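Local coordinates for protein nigritoxine (Vibrio nigripulchritudo, PDB 5M41) that is a bacterial toxin that acts against crustaceans and insects and is built on a new fold, at residues Asn738-Gly741 with Leu742-Ala746; Thr666-Asp669 with Phe670-Val674. One frame throughout, in Å; residues are numbered along the deposited sequence.

Interaction 1: residues Asn738-Gly741 with Leu742-Ala746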
loop_
_atom_site.group_PDB
_atom_site.type_symbol
_atom_site.label_atom_id
_atom_site.label_comp_id
_atom_site.label_asym_id
_atom_site.label_seq_id
_atom_site.Cartn_x
_atom_site.Cartn_y
_atom_site.Cartn_z
ATOM N N ASN A 738 -34.863 -23.680 -3.337
ATOM C CA ASN A 738 -35.654 -24.173 -2.216
ATOM C C ASN A 738 -34.713 -24.502 -1.066
ATOM O O ASN A 738 -33.474 -24.520 -1.252
ATOM C CB ASN A 738 -36.586 -25.359 -2.600
ATOM C CG ASN A 738 -35.831 -26.613 -3.037
ATOM O OD1 ASN A 738 -34.667 -26.831 -2.682
ATOM N ND2 ASN A 738 -36.522 -27.473 -3.805
ATOM N N LEU A 739 -35.291 -24.756 0.104
ATOM C CA LEU A 739 -34.522 -24.931 1.330
ATOM C C LEU A 739 -33.602 -26.139 1.278
ATOM O O LEU A 739 -32.471 -26.084 1.765
ATOM C CB LEU A 739 -35.453 -25.029 2.550
ATOM C CG LEU A 739 -36.176 -23.757 3.010
ATOM C CD1 LEU A 739 -37.066 -24.117 4.196
ATOM C CD2 LEU A 739 -35.225 -22.621 3.385
ATOM N N GLN A 740 -34.079 -27.228 0.682
ATOM C CA GLN A 740 -33.269 -28.416 0.572
ATOM C C GLN A 740 -32.049 -28.115 -0.310
ATOM O O GLN A 740 -30.928 -28.478 0.025
ATOM C CB GLN A 740 -34.094 -29.595 0.005
ATOM C CG GLN A 740 -33.564 -30.973 0.411
ATOM C CD GLN A 740 -33.432 -31.142 1.929
ATOM O OE1 GLN A 740 -34.428 -31.275 2.645
ATOM N NE2 GLN A 740 -32.196 -31.118 2.424
ATOM N N GLY A 741 -32.273 -27.451 -1.443
ATOM C CA GLY A 741 -31.165 -27.038 -2.315
ATOM C C GLY A 741 -30.188 -26.167 -1.528
ATOM O O GLY A 741 -28.985 -26.333 -1.634
ATOM N N LEU A 742 -30.715 -25.256 -0.711
ATOM C CA LEU A 742 -29.863 -24.407 0.126
ATOM C C LEU A 742 -29.093 -25.221 1.168
ATOM O O LEU A 742 -27.907 -24.969 1.386
ATOM C CB LEU A 742 -30.678 -23.293 0.789
ATOM C CG LEU A 742 -31.128 -22.214 -0.197
ATOM C CD1 LEU A 742 -32.073 -21.257 0.519
ATOM C CD2 LEU A 742 -29.946 -21.462 -0.801
ATOM N N SER A 743 -29.750 -26.204 1.791
ATOM C CA SER A 743 -29.069 -27.097 2.762
ATOM C C SER A 743 -28.006 -27.965 2.109
ATOM O O SER A 743 -26.903 -28.136 2.645
ATOM C CB SER A 743 -30.077 -27.996 3.476
ATOM O OG SER A 743 -30.705 -27.255 4.508
ATOM N N ASN A 744 -28.343 -28.516 0.947
ATOM C CA ASN A 744 -27.359 -29.289 0.184
ATOM C C ASN A 744 -26.164 -28.447 -0.256
ATOM O O ASN A 744 -25.036 -28.919 -0.180
ATOM C CB ASN A 744 -28.014 -30.036 -0.983
ATOM C CG ASN A 744 -29.106 -30.980 -0.509
ATOM O OD1 ASN A 744 -29.105 -31.419 0.644
ATOM N ND2 ASN A 744 -30.061 -31.269 -1.377
ATOM N N ALA A 745 -26.401 -27.195 -0.654
ATOM C CA ALA A 745 -25.297 -26.298 -1.029
ATOM C C ALA A 745 -24.346 -26.102 0.149
ATOM O O ALA A 745 -23.116 -26.144 -0.016
ATOM C CB ALA A 745 -25.829 -24.962 -1.524
ATOM N N ALA A 746 -24.915 -25.905 1.338
ATOM C CA ALA A 746 -24.116 -25.836 2.555
ATOM C C ALA A 746 -23.336 -27.138 2.787
ATOM O O ALA A 746 -22.132 -27.114 3.064
ATOM C CB ALA A 746 -24.999 -25.493 3.760
#
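Leu742 lies against the carbonyl oxygen of Asn738, one turn earlier in the chain. Leu742 N donates to Asn738 O at 2.9 Å. Leu742 CG lies 3.5 Å from Asn738 O. The first torsion sets CG beside the backbone N (chi1 -72°), and this brings it close to that oxygen. The methyl Leu742 CD1 meets Leu739 CD2 only loosely, at 4.5 Å. Both leucines touch helix 719-731: Leu739 rests on Thr719 and Met722, and Leu742 on Met726 and Leu730. Gly741 brings only backbone to the contact. Its O accepts from Ala745 N, and its N is held by the side chain of Asn738, with Gly741 N 2.8 Å from Asn738 OD1 and nearly in line with the CG-OD1 bond. Gln740 lies on the outer side. Gln740 O accepts from Asn744 N at 2.7 Å. The Gln740 chain bends at chi2 (55°) and brings Gln740 NE2 to 3.6 Å from Asn744 OD1, with the two amide planes 32° apart. The polar partner of Ser743 OG is Asp669 of helix 667-676. Asn738 is thus the N-cap of helix 739-751, and its side chain closes the first turn of this C-terminal helix.

Interaction 2: residues Thr666-Asp669 with Phe670-Val674; sequences TLQD and FITVV
Leu667 and Ile671 meet one turn apart on the buried side of helix 667-676. Leu667 CG lies 3.9 Å from Ile671 CD1, and the two side chains run at a slant to each other. Leu667 has its CG turned away from the backbone N (chi1 -178°), which carries the branch along the helix toward Ile671. Leu667 CD1 also comes to 4.2 Å from Phe670 CD2, oblique to the ring. Val674 CG2 sits 3.7 Å above one face of the Phe670 ring, displaced toward the rim. Met698 of helix 688-704 touches both Phe670 and Ile671. The helix opens with a capping box. Thr666 OG1 accepts from Asp669 N at 3.0 Å, and Thr666 N gives a weak bond of 3.3 Å back to Asp669 OD2. That carboxylate oxygen has a second partner in Ser743. The looser side carries Gln668 and Thr672, both partly exposed. Here the side chains barely meet, with Gln668 CG 4.3 Å from Thr672 OG1. Gln668 O does the joining: it accepts from Thr672 N and, from the side chain, Thr672 OG1 at 2.9 Å, with OG1 40° out of the carbonyl plane.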
loop_
_atom_site.group_PDB
_atom_site.type_symbol
_atom_site.label_atom_id
_atom_site.label_comp_id
_atom_site.label_asym_id
_atom_site.label_seq_id
_atom_site.Cartn_x
_atom_site.Cartn_y
_atom_site.Cartn_z
ATOM N N THR A 666 -31.133 -24.769 8.942
ATOM C CA THR A 666 -30.555 -24.175 10.148
ATOM C C THR A 666 -29.861 -22.862 9.826
ATOM O O THR A 666 -29.483 -22.622 8.674
ATOM C CB THR A 666 -29.510 -25.108 10.784
ATOM O OG1 THR A 666 -28.380 -25.189 9.907
ATOM C CG2 THR A 666 -30.100 -26.524 11.022
ATOM N N LEU A 667 -29.679 -22.025 10.852
ATOM C CA LEU A 667 -28.860 -20.820 10.740
ATOM C C LEU A 667 -27.453 -21.177 10.264
ATOM O O LEU A 667 -26.852 -20.424 9.505
ATOM C CB LEU A 667 -28.781 -20.072 12.082
ATOM C CG LEU A 667 -27.976 -18.763 12.069
ATOM C CD1 LEU A 667 -28.616 -17.693 11.186
ATOM C CD2 LEU A 667 -27.808 -18.217 13.477
ATOM N N GLN A 668 -26.927 -22.307 10.727
ATOM C CA GLN A 668 -25.634 -22.793 10.234
ATOM C C GLN A 668 -25.601 -22.991 8.703
ATOM O O GLN A 668 -24.638 -22.579 8.049
ATOM C CB GLN A 668 -25.234 -24.092 10.933
ATOM C CG GLN A 668 -23.740 -24.344 10.840
ATOM C CD GLN A 668 -23.333 -25.704 11.359
ATOM O OE1 GLN A 668 -22.438 -25.801 12.201
ATOM N NE2 GLN A 668 -23.979 -26.766 10.860
ATOM N N ASP A 669 -26.639 -23.604 8.128
ATOM C CA ASP A 669 -26.692 -23.735 6.663
ATOM C C ASP A 669 -26.585 -22.354 6.016
ATOM O O ASP A 669 -25.854 -22.177 5.041
ATOM C CB ASP A 669 -27.994 -24.374 6.195
ATOM C CG ASP A 669 -28.139 -25.835 6.601
ATOM O OD1 ASP A 669 -27.134 -26.523 6.904
ATOM O OD2 ASP A 669 -29.306 -26.278 6.618
ATOM N N PHE A 670 -27.324 -21.387 6.568
ATOM C CA PHE A 670 -27.356 -20.012 6.069
ATOM C C PHE A 670 -25.977 -19.382 6.135
ATOM O O PHE A 670 -25.460 -18.847 5.140
ATOM C CB PHE A 670 -28.379 -19.164 6.860
ATOM C CG PHE A 670 -28.473 -17.739 6.395
ATOM C CD1 PHE A 670 -29.144 -17.423 5.219
ATOM C CD2 PHE A 670 -27.918 -16.707 7.146
ATOM C CE1 PHE A 670 -29.244 -16.109 4.783
ATOM C CE2 PHE A 670 -28.014 -15.385 6.721
ATOM C CZ PHE A 670 -28.672 -15.089 5.533
ATOM N N ILE A 671 -25.362 -19.505 7.302
ATOM C CA ILE A 671 -24.053 -18.911 7.548
ATOM C C ILE A 671 -22.995 -19.520 6.630
ATOM O O ILE A 671 -22.187 -18.796 6.030
ATOM C CB ILE A 671 -23.669 -19.019 9.047
ATOM C CG1 ILE A 671 -24.523 -18.041 9.882
ATOM C CG2 ILE A 671 -22.174 -18.784 9.263
ATOM C CD1 ILE A 671 -24.246 -18.094 11.384
ATOM N N THR A 672 -23.015 -20.845 6.492
ATOM C CA THR A 672 -22.042 -21.535 5.621
ATOM C C THR A 672 -22.086 -20.971 4.194
ATOM O O THR A 672 -21.064 -20.657 3.620
ATOM C CB THR A 672 -22.290 -23.052 5.602
ATOM O OG1 THR A 672 -22.170 -23.560 6.940
ATOM C CG2 THR A 672 -21.280 -23.779 4.678
ATOM N N VAL A 673 -23.277 -20.804 3.635
ATOM C CA VAL A 673 -23.381 -20.269 2.281
ATOM C C VAL A 673 -22.942 -18.795 2.247
ATOM O O VAL A 673 -22.137 -18.390 1.397
ATOM C CB VAL A 673 -24.781 -20.528 1.671
ATOM C CG1 VAL A 673 -24.979 -19.758 0.375
ATOM C CG2 VAL A 673 -24.940 -22.022 1.382
ATOM N N VAL A 674 -23.404 -18.005 3.213
ATOM C CA VAL A 674 -23.106 -16.576 3.224
ATOM C C VAL A 674 -21.595 -16.335 3.272
ATOM O O VAL A 674 -21.062 -15.501 2.529
ATOM C CB VAL A 674 -23.803 -15.875 4.422
ATOM C CG1 VAL A 674 -23.167 -14.516 4.698
ATOM C CG2 VAL A 674 -25.287 -15.724 4.132
#

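Overall arrangement
Interaction 2 comes first along the chain, at the start of helix 667-676. Interaction 1 follows at the start of helix 739-751, the last helix of the chain. Their centres are about 10 Å apart, and both lie far out on the same side of the molecule. The two helix starts touch directly: Ser743 OG is 2.7 Å from Asp669 OD2, a probable hydrogen bond, and Ala746 packs on Asp669, Thr672 and Val673. Helix 719-731 serves both, with Met722 and Met726 contacting residues of each. The C-terminal helix is therefore held against helices 667-676 and 719-731 by both polar and apolar contacts.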